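Local coordinates for protein polymerase cofactor VP35 (Reston ebolavirus, PDB 3L2A) that serves as a viral polymerase cofactor in RNA replication and transcription and, through its interferon inhibitory domain, binds RNA and helps evade the host interferon response, at residues Q30-V34 / V114-K118; Y7-L13 / L45-H49. All coordinates share one frame; numbering follows the deposited sequence.

From the N terminus, the chain runs through the extended lead-in and first turn of helix 10-19, then helix 27-41, and returns in helix 45-57, whose start packs on 7-13. Contact 2 thereby closes a loop of 31 intervening residues, most of them helical, and joins the first and third helices. Segment 30-34, which lies within this loop, belongs to helix 27-41 and reaches forward across 79 residues to strand 113-118, making contact 1. The two closures therefore cross rather than nest. Their centres lie about 18 Å apart and they do not touch, but helix 27-41 connects them: contact 2 lies within the helical part, and contact 1 ties that part to the four-stranded mixed sheet.

Contact 1 (Q30-V34 / V114-K118); sequences QLVQV and VCLFK
Val-114 points its CG1 methyl at the helix backbone, 3.6 Å from Leu-31 N, and Gln-30, Leu-31 and Val-34 gather around it. Leu-31 meets this methyl through CB, at 3.9 Å from Val-114 CG1. Val-34 approaches one turn further along: its CG2 lies 3.9 Å from Val-114 CG1 and 3.4 Å from Val-114 O, a carbonyl oxygen buried here without a hydrogen-bond partner in the model. On the flank nearer Phe-117, Gln-30 uses its aliphatic part, with CG 3.8 Å from Cys-115 SG. A bend at chi2 (63°) turns its amide away from the extended course, and NE2 comes to the edge of the Phe-117 ring, near the ring plane, while OE1 hydrogen-bonds to a glycerol, probably from the crystallisation liquor. Within the strand, Cys-115 SG sits over one face of that ring, offset toward its rim. No hydrogen bond crosses the interface. Further out, backbone bonds from Val-114 and Cys-115 to Leu-127 and from Leu-116 to Ile-84 fix the strand between its neighbours, and Ile-84 also touches Gln-30. With the segment axes at 98°, helix 27-41 lies across the strand direction, joining the helical and sheet parts of the VP35 interferon inhibitory domain.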
ATOM      1  N   GLN A  30      -5.789  -0.089   0.220  1.00 16.93           N
ATOM      2  CA  GLN A  30      -4.996  -0.866   1.178  1.00 17.11           C
ATOM      3  C   GLN A  30      -3.518  -0.478   1.079  1.00 16.49           C
ATOM      4  O   GLN A  30      -2.827  -0.311   2.112  1.00 15.56           O
ATOM      5  CB  GLN A  30      -5.180  -2.373   0.984  1.00 18.75           C
ATOM      6  CG  GLN A  30      -4.474  -3.188   2.047  1.00 24.35           C
ATOM      7  CD  GLN A  30      -5.015  -2.943   3.443  1.00 30.74           C
ATOM      8  OE1 GLN A  30      -4.291  -2.468   4.332  1.00 35.74           O
ATOM      9  NE2 GLN A  30      -6.287  -3.244   3.641  1.00 31.80           N
ATOM     10  N   LEU A  31      -3.042  -0.292  -0.158  1.00 14.80           N
ATOM     11  CA  LEU A  31      -1.648   0.147  -0.369  1.00 14.79           C
ATOM     12  C   LEU A  31      -1.343   1.493   0.257  1.00 14.70           C
ATOM     13  O   LEU A  31      -0.272   1.650   0.841  1.00 13.49           O
ATOM     14  CB  LEU A  31      -1.280   0.118  -1.854  1.00 15.15           C
ATOM     15  CG  LEU A  31       0.191   0.420  -2.172  1.00 14.56           C
ATOM     16  CD1 LEU A  31       1.218  -0.446  -1.417  1.00 16.13           C
ATOM     17  CD2 LEU A  31       0.390   0.349  -3.661  1.00 14.49           C
ATOM     18  N   VAL A  32      -2.278   2.448   0.176  1.00 13.47           N
ATOM     19  CA  VAL A  32      -2.092   3.760   0.827  1.00 13.63           C
ATOM     20  C   VAL A  32      -1.894   3.549   2.329  1.00 15.13           C
ATOM     21  O   VAL A  32      -1.008   4.129   2.929  1.00 14.77           O
ATOM     22  CB  VAL A  32      -3.306   4.643   0.572  1.00 13.48           C
ATOM     23  CG1 VAL A  32      -3.363   5.874   1.554  1.00 14.08           C
ATOM     24  CG2 VAL A  32      -3.322   5.115  -0.905  1.00 14.95           C
ATOM     25  N   GLN A  33      -2.731   2.697   2.933  1.00 15.17           N
ATOM     26  CA  GLN A  33      -2.587   2.445   4.378  1.00 16.90           C
ATOM     27  C   GLN A  33      -1.232   1.835   4.740  1.00 16.57           C
ATOM     28  O   GLN A  33      -0.609   2.228   5.742  1.00 17.51           O
ATOM     29  CB  GLN A  33      -3.713   1.542   4.862  1.00 18.08           C
ATOM     30  CG  GLN A  33      -5.056   2.155   4.615  1.00 21.49           C
ATOM     31  CD  GLN A  33      -6.174   1.164   4.847  1.00 27.56           C
ATOM     32  OE1 GLN A  33      -6.207   0.484   5.873  1.00 32.24           O
ATOM     33  NE2 GLN A  33      -7.104   1.090   3.905  1.00 28.19           N
ATOM     34  N   VAL A  34      -0.787   0.893   3.919  1.00 15.35           N
ATOM     35  CA  VAL A  34       0.480   0.184   4.126  1.00 15.60           C
ATOM     36  C   VAL A  34       1.626   1.186   4.011  1.00 15.23           C
ATOM     37  O   VAL A  34       2.517   1.217   4.854  1.00 15.58           O
ATOM     38  CB  VAL A  34       0.640  -0.969   3.108  1.00 15.76           C
ATOM     39  CG1 VAL A  34       2.095  -1.494   3.066  1.00 17.18           C
ATOM     40  CG2 VAL A  34      -0.374  -2.145   3.410  1.00 17.15           C
ATOM     41  N   VAL A 114       1.021  -6.135  -1.503  1.00 18.01           N
ATOM     42  CA  VAL A 114       0.592  -5.065  -0.628  1.00 17.62           C
ATOM     43  C   VAL A 114       0.617  -5.458   0.855  1.00 18.19           C
ATOM     44  O   VAL A 114       1.113  -4.719   1.712  1.00 18.26           O
ATOM     45  CB  VAL A 114      -0.818  -4.555  -1.054  1.00 18.46           C
ATOM     46  CG1 VAL A 114      -1.307  -3.417  -0.127  1.00 18.59           C
ATOM     47  CG2 VAL A 114      -0.784  -4.084  -2.511  1.00 18.77           C
ATOM     48  N   CYS A 115       0.033  -6.607   1.164  1.00 17.51           N
ATOM     49  CA  CYS A 115      -0.041  -7.065   2.526  1.00 19.05           C
ATOM     50  C   CYS A 115      -0.354  -8.541   2.452  1.00 20.22           C
ATOM     51  O   CYS A 115      -0.627  -9.066   1.366  1.00 19.70           O
ATOM     52  CB  CYS A 115      -1.118  -6.299   3.301  1.00 19.24           C
ATOM     53  SG  CYS A 115      -2.821  -6.516   2.660  1.00 22.14           S
ATOM     54  N   LEU A 116      -0.286  -9.197   3.597  1.00 21.60           N
ATOM     55  CA  LEU A 116      -0.581 -10.625   3.682  1.00 24.36           C
ATOM     56  C   LEU A 116      -1.707 -10.793   4.668  1.00 25.92           C
ATOM     57  O   LEU A 116      -1.617 -10.327   5.792  1.00 26.74           O
ATOM     58  CB  LEU A 116       0.643 -11.370   4.183  1.00 26.27           C
ATOM     59  CG  LEU A 116       1.958 -11.090   3.464  1.00 27.13           C
ATOM     60  CD1 LEU A 116       3.068 -11.876   4.111  1.00 29.96           C
ATOM     61  CD2 LEU A 116       1.863 -11.449   1.996  1.00 27.72           C
ATOM     62  N   PHE A 117      -2.787 -11.432   4.227  1.00 27.98           N
ATOM     63  CA  PHE A 117      -3.919 -11.669   5.097  1.00 30.62           C
ATOM     64  C   PHE A 117      -3.738 -13.064   5.645  1.00 34.46           C
ATOM     65  O   PHE A 117      -3.801 -14.032   4.888  1.00 33.96           O
ATOM     66  CB  PHE A 117      -5.229 -11.597   4.320  1.00 30.69           C
ATOM     67  CG  PHE A 117      -5.581 -10.216   3.845  1.00 28.88           C
ATOM     68  CD1 PHE A 117      -5.549  -9.911   2.493  1.00 27.71           C
ATOM     69  CD2 PHE A 117      -5.957  -9.225   4.761  1.00 29.72           C
ATOM     70  CE1 PHE A 117      -5.900  -8.650   2.029  1.00 26.09           C
ATOM     71  CE2 PHE A 117      -6.311  -7.940   4.315  1.00 29.32           C
ATOM     72  CZ  PHE A 117      -6.280  -7.656   2.942  1.00 28.10           C
ATOM     73  N   LYS A 118      -3.503 -13.174   6.943  1.00 45.40           N
ATOM     74  CA  LYS A 118      -3.362 -14.489   7.549  1.00 40.75           C
ATOM     75  C   LYS A 118      -4.683 -14.953   8.135  1.00 39.49           C
ATOM     76  O   LYS A 118      -5.233 -14.322   9.047  1.00 42.08           O
ATOM     77  CB  LYS A 118      -2.277 -14.502   8.633  1.00 42.43           C
ATOM     78  CG  LYS A 118      -2.178 -15.826   9.362  1.00 41.20           C
ATOM     79  CD  LYS A 118      -0.775 -16.093   9.839  1.00 47.62           C
ATOM     80  CE  LYS A 118      -0.632 -17.522  10.350  1.00 50.41           C
ATOM     81  NZ  LYS A 118       0.769 -17.731  10.798  1.00 60.17           N
TER

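Contact 2 (Y7-L13 / L45-H49); sequences YISAKDL and LDTIH. With ACY (acetic acid), chain C.
Tyr-7 to Ser-9 run extended beside the first turn of helix 45-57, with the CA atoms of Tyr-7 and Asp-46 6.1 Å apart, before the chain turns into helix 10-19 and brings Leu-13 opposite His-49. Ser-9 is the N-cap of that helix, its OG accepting from Asp-12 N at 3.0 Å. One direct hydrogen bond joins the segments: Ile-8 N donates to the syn lone pair of Asp-46 OD1 at 2.9 Å, bent to 146°. A water donates to both Ile-8 O and Asp-46 OD2, so the carboxylate holds both polar backbone groups of Ile-8, one of them through solvent. This pairing fastens the N-terminal lead-in to the third helix of the interferon inhibitory domain. Leu-45 CD1 reaches the start of helix 10-19, 3.4 Å from Ala-10 N, while its other methyl, CD2, meets Leu-13 CD2 at 3.8 Å. Leu-13 CD1 approaches His-49 CD2 obliquely. With CG1 anti to the backbone N (chi1 -162°) and the chain extended beyond it, Ile-8 carries CD1 over one face of the His-49 imidazole, a CH-pi contact 4.2 Å from the ring centroid. His-49 NE2 donates to OXT of a bound acetic acid, probably from the crystallisation liquor; its exact placement is doubtful because its other oxygen sits too close to the ring. Ile-16 of helix 10-19 also touches Ile-8 and His-49.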
ATOM      1  N   TYR A   7       5.792  19.415   5.596  1.00 18.67           N
ATOM      2  CA  TYR A   7       5.688  18.458   6.680  1.00 19.22           C
ATOM      3  C   TYR A   7       4.266  17.995   6.791  1.00 20.61           C
ATOM      4  O   TYR A   7       3.367  18.790   7.133  1.00 23.21           O
ATOM      5  CB  TYR A   7       6.134  19.097   8.008  1.00 22.04           C
ATOM      6  CG  TYR A   7       6.154  18.130   9.153  1.00 24.57           C
ATOM      7  CD1 TYR A   7       7.181  17.189   9.277  1.00 26.83           C
ATOM      8  CD2 TYR A   7       5.133  18.121  10.102  1.00 30.34           C
ATOM      9  CE1 TYR A   7       7.192  16.260  10.312  1.00 32.16           C
ATOM     10  CE2 TYR A   7       5.137  17.204  11.151  1.00 34.06           C
ATOM     11  CZ  TYR A   7       6.174  16.279  11.254  1.00 33.71           C
ATOM     12  OH  TYR A   7       6.205  15.386  12.314  1.00 40.74           O
ATOM     13  N   ILE A   8       4.063  16.713   6.515  1.00 18.79           N
ATOM     14  CA  ILE A   8       2.720  16.177   6.481  1.00 19.01           C
ATOM     15  C   ILE A   8       2.534  15.010   7.444  1.00 21.22           C
ATOM     16  O   ILE A   8       3.438  14.189   7.609  1.00 20.66           O
ATOM     17  CB  ILE A   8       2.335  15.774   5.035  1.00 19.43           C
ATOM     18  CG1 ILE A   8       0.819  15.630   4.928  1.00 21.10           C
ATOM     19  CG2 ILE A   8       3.071  14.487   4.593  1.00 18.68           C
ATOM     20  CD1 ILE A   8       0.287  15.665   3.510  1.00 25.95           C
ATOM     21  N   SER A   9       1.366  14.956   8.081  1.00 20.62           N
ATOM     22  CA  SER A   9       1.024  13.853   8.977  1.00 21.05           C
ATOM     23  C   SER A   9       0.574  12.616   8.196  1.00 19.26           C
ATOM     24  O   SER A   9       0.196  12.712   7.007  1.00 18.70           O
ATOM     25  CB  SER A   9      -0.077  14.272   9.963  1.00 21.88           C
ATOM     26  OG  SER A   9      -1.337  14.389   9.305  1.00 21.77           O
ATOM     27  N   ALA A  10       0.591  11.457   8.855  1.00 20.25           N
ATOM     28  CA  ALA A  10       0.119  10.231   8.192  1.00 19.90           C
ATOM     29  C   ALA A  10      -1.364  10.354   7.829  1.00 20.59           C
ATOM     30  O   ALA A  10      -1.802   9.919   6.747  1.00 20.50           O
ATOM     31  CB  ALA A  10       0.359   9.012   9.092  1.00 21.93           C
ATOM     32  N   LYS A  11      -2.129  10.986   8.717  1.00 21.62           N
ATOM     33  CA  LYS A  11      -3.565  11.172   8.488  1.00 23.95           C
ATOM     34  C   LYS A  11      -3.778  12.035   7.242  1.00 21.90           C
ATOM     35  O   LYS A  11      -4.589  11.704   6.388  1.00 21.70           O
ATOM     36  CB  LYS A  11      -4.209  11.824   9.724  1.00 26.06           C
ATOM     37  CG  LYS A  11      -5.696  12.111   9.593  1.00 30.57           C
ATOM     38  CD  LYS A  11      -6.211  12.929  10.787  1.00 33.66           C
ATOM     39  CE  LYS A  11      -7.653  13.343  10.571  1.00 42.94           C
ATOM     40  NZ  LYS A  11      -8.567  12.147  10.464  1.00 47.77           N
ATOM     41  N   ASP A  12      -3.043  13.142   7.146  1.00 21.16           N
ATOM     42  CA  ASP A  12      -3.215  14.050   6.004  1.00 21.06           C
ATOM     43  C   ASP A  12      -2.717  13.455   4.688  1.00 18.61           C
ATOM     44  O   ASP A  12      -3.332  13.674   3.623  1.00 19.21           O
ATOM     45  CB  ASP A  12      -2.563  15.410   6.281  1.00 22.92           C
ATOM     46  CG  ASP A  12      -3.347  16.237   7.290  1.00 27.01           C
ATOM     47  OD1 ASP A  12      -4.446  15.800   7.729  1.00 28.60           O
ATOM     48  OD2 ASP A  12      -2.874  17.343   7.628  1.00 31.42           O
ATOM     49  N   LEU A  13      -1.616  12.701   4.737  1.00 16.89           N
ATOM     50  CA  LEU A  13      -1.149  12.027   3.517  1.00 16.02           C
ATOM     51  C   LEU A  13      -2.136  10.980   3.007  1.00 16.04           C
ATOM     52  O   LEU A  13      -2.395  10.898   1.803  1.00 15.77           O
ATOM     53  CB  LEU A  13       0.250  11.427   3.720  1.00 16.88           C
ATOM     54  CG  LEU A  13       0.866  10.866   2.452  1.00 15.44           C
ATOM     55  CD1 LEU A  13       1.038  11.923   1.356  1.00 16.79           C
ATOM     56  CD2 LEU A  13       2.204  10.263   2.856  1.00 19.36           C
ATOM     57  N   LEU A  45       7.384  10.035   5.716  1.00 14.95           N
ATOM     58  CA  LEU A  45       6.156  10.531   5.075  1.00 13.60           C
ATOM     59  C   LEU A  45       6.399  11.629   4.062  1.00 14.87           C
ATOM     60  O   LEU A  45       5.687  11.723   3.061  1.00 14.41           O
ATOM     61  CB  LEU A  45       5.166  11.059   6.114  1.00 14.81           C
ATOM     62  CG  LEU A  45       4.558   9.946   6.978  1.00 14.87           C
ATOM     63  CD1 LEU A  45       3.858  10.605   8.192  1.00 16.13           C
ATOM     64  CD2 LEU A  45       3.576   9.096   6.165  1.00 17.47           C
ATOM     65  N   ASP A  46       7.359  12.504   4.354  1.00 15.18           N
ATOM     66  CA  ASP A  46       7.588  13.628   3.439  1.00 15.92           C
ATOM     67  C   ASP A  46       8.336  13.224   2.180  1.00 15.18           C
ATOM     68  O   ASP A  46       8.136  13.819   1.110  1.00 16.77           O
ATOM     69  CB  ASP A  46       8.294  14.749   4.210  1.00 17.01           C
ATOM     70  CG  ASP A  46       7.418  15.279   5.316  1.00 19.52           C
ATOM     71  OD1 ASP A  46       6.254  15.602   5.010  1.00 23.58           O
ATOM     72  OD2 ASP A  46       7.884  15.375   6.459  1.00 25.33           O
ATOM     73  N   THR A  47       9.183  12.203   2.297  1.00 13.90           N
ATOM     74  CA  THR A  47       9.798  11.611   1.103  1.00 14.38           C
ATOM     75  C   THR A  47       8.733  10.947   0.217  1.00 14.71           C
ATOM     76  O   THR A  47       8.708  11.128  -0.991  1.00 13.87           O
ATOM     77  CB  THR A  47      10.838  10.579   1.533  1.00 15.19           C
ATOM     78  OG1 THR A  47      11.875  11.236   2.291  1.00 16.57           O
ATOM     79  CG2 THR A  47      11.486   9.915   0.334  1.00 16.35           C
ATOM     80  N   ILE A  48       7.873  10.162   0.843  1.00 13.16           N
ATOM     81  CA  ILE A  48       6.771   9.496   0.125  1.00 12.83           C
ATOM     82  C   ILE A  48       5.840  10.529  -0.550  1.00 13.59           C
ATOM     83  O   ILE A  48       5.474  10.401  -1.706  1.00 14.79           O
ATOM     84  CB  ILE A  48       6.012   8.614   1.116  1.00 12.39           C
ATOM     85  CG1 ILE A  48       6.887   7.428   1.522  1.00 14.00           C
ATOM     86  CG2 ILE A  48       4.677   8.140   0.518  1.00 14.69           C
ATOM     87  CD1 ILE A  48       6.358   6.669   2.789  1.00 14.75           C
ATOM     88  N   HIS A  49       5.505  11.576   0.184  1.00 13.41           N
ATOM     89  CA  HIS A  49       4.651  12.641  -0.337  1.00 14.45           C
ATOM     90  C   HIS A  49       5.309  13.305  -1.543  1.00 14.61           C
ATOM     91  O   HIS A  49       4.647  13.567  -2.541  1.00 15.34           O
ATOM     92  CB  HIS A  49       4.339  13.629   0.797  1.00 15.55           C
ATOM     93  CG  HIS A  49       3.452  14.772   0.394  1.00 18.96           C
ATOM     94  ND1 HIS A  49       3.582  16.031   0.942  1.00 20.67           N
ATOM     95  CD2 HIS A  49       2.406  14.842  -0.464  1.00 19.95           C
ATOM     96  CE1 HIS A  49       2.669  16.835   0.422  1.00 21.61           C
ATOM     97  NE2 HIS A  49       1.951  16.142  -0.446  1.00 21.59           N
TER
HETATM   98  C   ACY C   2       0.017  15.892  -3.076  1.00 37.86           C
HETATM   99  O   ACY C   2       0.665  14.936  -2.613  1.00 38.65           O
HETATM  100  OXT ACY C   2      -0.073  17.003  -2.495  1.00 36.52           O
HETATM  101  CH3 ACY C   2      -0.661  15.631  -4.394  1.00 37.38           C
HETATM  102  O   HOH W   1       6.136  13.816   8.264  1.00 23.43           O